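Local coordinates for protein probable CoA-transferase alpha subunit (Rhodococcus jostii, PDB 6COJ) that probably serves as the alpha subunit of a CoA-transferase-family enzyme and binds a CoA thioester of a bicyclic oxaspirodecene carboxylic acid, at residues 134-139 and 168-173. The protein carries 1 engineered substitution. Sequence-based numbering, arbitrary orientation.
Sequences LPIRAG and TLIAMP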
loop_
_atom_site.group_PDB
_atom_site.type_symbol
_atom_site.label_atom_id
_atom_site.label_comp_id
_atom_site.label_asym_id
_atom_site.label_seq_id
_atom_site.Cartn_x
_atom_site.Cartn_y
_atom_site.Cartn_z
ATOM N N LEU A 134 -4.708 -13.113 2.208
ATOM C CA LEU A 134 -5.061 -12.240 1.095
ATOM C C LEU A 134 -4.894 -13.039 -0.188
ATOM O O LEU A 134 -3.974 -13.863 -0.288
ATOM C CB LEU A 134 -4.164 -10.987 1.034
ATOM C CG LEU A 134 -4.433 -9.900 2.078
ATOM C CD1 LEU A 134 -3.322 -8.857 2.090
ATOM C CD2 LEU A 134 -5.798 -9.239 1.807
ATOM N N PRO A 135 -5.768 -12.844 -1.168
ATOM C CA PRO A 135 -5.651 -13.582 -2.426
ATOM C C PRO A 135 -4.561 -12.968 -3.281
ATOM O O PRO A 135 -4.320 -11.759 -3.247
ATOM C CB PRO A 135 -7.011 -13.356 -3.090
ATOM C CG PRO A 135 -7.432 -11.985 -2.568
ATOM C CD PRO A 135 -6.941 -11.948 -1.151
ATOM N N ILE A 136 -3.918 -13.817 -4.079
ATOM C CA ILE A 136 -2.850 -13.366 -4.962
ATOM C C ILE A 136 -2.725 -14.367 -6.097
ATOM O O ILE A 136 -3.007 -15.557 -5.929
ATOM C CB ILE A 136 -1.523 -13.174 -4.181
ATOM C CG1 ILE A 136 -0.451 -12.496 -5.043
ATOM C CG2 ILE A 136 -0.990 -14.509 -3.671
ATOM C CD1 ILE A 136 0.742 -11.916 -4.248
ATOM N N ARG A 137 -2.339 -13.872 -7.274
ATOM C CA ARG A 137 -2.141 -14.748 -8.421
ATOM C C ARG A 137 -0.804 -15.476 -8.331
ATOM O O ARG A 137 -0.723 -16.675 -8.631
ATOM C CB ARG A 137 -2.208 -13.926 -9.706
ATOM C CG ARG A 137 -2.346 -14.752 -10.960
ATOM C CD ARG A 137 -2.595 -13.890 -12.192
ATOM N NE ARG A 137 -3.250 -12.644 -11.837
ATOM C CZ ARG A 137 -4.550 -12.447 -11.972
ATOM N NH1 ARG A 137 -5.092 -11.280 -11.624
ATOM N NH2 ARG A 137 -5.306 -13.437 -12.433
ATOM N N ALA A 138 0.250 -14.766 -7.914
ATOM C CA ALA A 138 1.591 -15.341 -7.849
ATOM C C ALA A 138 1.597 -16.628 -7.038
ATOM O O ALA A 138 1.035 -16.689 -5.940
ATOM C CB ALA A 138 2.544 -14.328 -7.203
ATOM N N GLY A 139 2.257 -17.651 -7.583
ATOM C CA GLY A 139 2.292 -18.957 -6.953
ATOM C C GLY A 139 1.542 -19.993 -7.762
ATOM O O GLY A 139 1.968 -21.149 -7.844
ATOM N N THR A 168 -9.969 -18.877 -9.165
ATOM C CA THR A 168 -9.407 -19.495 -7.972
ATOM C C THR A 168 -7.963 -19.025 -7.845
ATOM O O THR A 168 -7.168 -19.189 -8.776
ATOM C CB THR A 168 -9.488 -21.017 -8.056
ATOM O OG1 THR A 168 -10.864 -21.410 -8.097
ATOM C CG2 THR A 168 -8.856 -21.652 -6.844
ATOM N N LEU A 169 -7.648 -18.401 -6.718
ATOM C CA LEU A 169 -6.370 -17.737 -6.502
ATOM C C LEU A 169 -5.657 -18.362 -5.309
ATOM O O LEU A 169 -6.249 -19.100 -4.519
ATOM C CB LEU A 169 -6.600 -16.244 -6.249
ATOM C CG LEU A 169 -7.254 -15.494 -7.408
ATOM C CD1 LEU A 169 -8.080 -14.319 -6.897
ATOM C CD2 LEU A 169 -6.180 -15.048 -8.371
ATOM N N ILE A 170 -4.364 -18.074 -5.176
ATOM C CA ILE A 170 -3.650 -18.460 -3.962
ATOM C C ILE A 170 -4.226 -17.672 -2.796
ATOM O O ILE A 170 -4.402 -16.450 -2.884
ATOM C CB ILE A 170 -2.149 -18.163 -4.105
ATOM C CG1 ILE A 170 -1.539 -18.916 -5.291
ATOM C CG2 ILE A 170 -1.415 -18.464 -2.804
ATOM C CD1 ILE A 170 -1.520 -20.434 -5.132
ATOM N N ALA A 171 -4.529 -18.354 -1.699
ATOM C CA ALA A 171 -4.846 -17.675 -0.444
ATOM C C ALA A 171 -3.541 -17.569 0.327
ATOM O O ALA A 171 -3.125 -18.516 1.002
ATOM C CB ALA A 171 -5.889 -18.465 0.342
ATOM N N MET A 172 -2.849 -16.450 0.195
ATOM C CA MET A 172 -1.604 -16.299 0.933
ATOM C C MET A 172 -1.921 -16.139 2.411
ATOM O O MET A 172 -2.593 -15.174 2.788
ATOM C CB MET A 172 -0.855 -15.071 0.428
ATOM C CG MET A 172 0.429 -14.820 1.199
ATOM S SD MET A 172 1.608 -16.162 0.980
ATOM C CE MET A 172 2.687 -15.789 2.351
ATOM N N PRO A 173 -1.484 -17.049 3.279
ATOM C CA PRO A 173 -1.773 -16.887 4.706
ATOM C C PRO A 173 -0.986 -15.724 5.293
ATOM O O PRO A 173 0.094 -15.356 4.813
ATOM C CB PRO A 173 -1.301 -18.215 5.309
ATOM C CG PRO A 173 -0.168 -18.627 4.397
ATOM C CD PRO A 173 -0.646 -18.233 3.016
#
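Ile136 lays its CG2 methyl against CB of Ile170, 3.9 Å away, where strand 133-136, outermost in this chain, pairs with strand 168-173 in an antiparallel sheet that has strand 153-156 on its other side. Ile136 holds CG1 anti to its backbone N (chi1 -171°), which leaves CG2 to meet Ile170 and, at 4.1 Å, CB of Met172. The same face is covered by helix 117-128, through Cys122 and Met119. Two hydrogen-bonded pairs fix the register. Leu134 N gives to Met172 O at 3.0 Å and Met172 N returns to Leu134 O, while Ile136 N reaches Ile170 O and the reverse bond, Ile170 N to Ile136 O, is weak. Between them Pro135, with no N-H to offer, points its CA-H at Ile170 O (CA to O 3.2 Å). On the other face CB of Pro135 meets CD1 of Leu169 at 4.1 Å, and Pro135 of a second copy of this protein packs against this Pro135. Past the strand the chain turns over Ile170, whose CD1 lies beside Gly139 C. With alanine in place of Ile170, CB would still meet Ile136, but the loss of CG1 and CD1 would probably open a gap under Ala138 and Gly139. Leu169 CD2 touches CA of Arg137, whose NH1 is bonded to Arg130 O of that second subunit. Ala138 O, buried without a polar partner, faces CG1 of Ile170 at 3.5 Å.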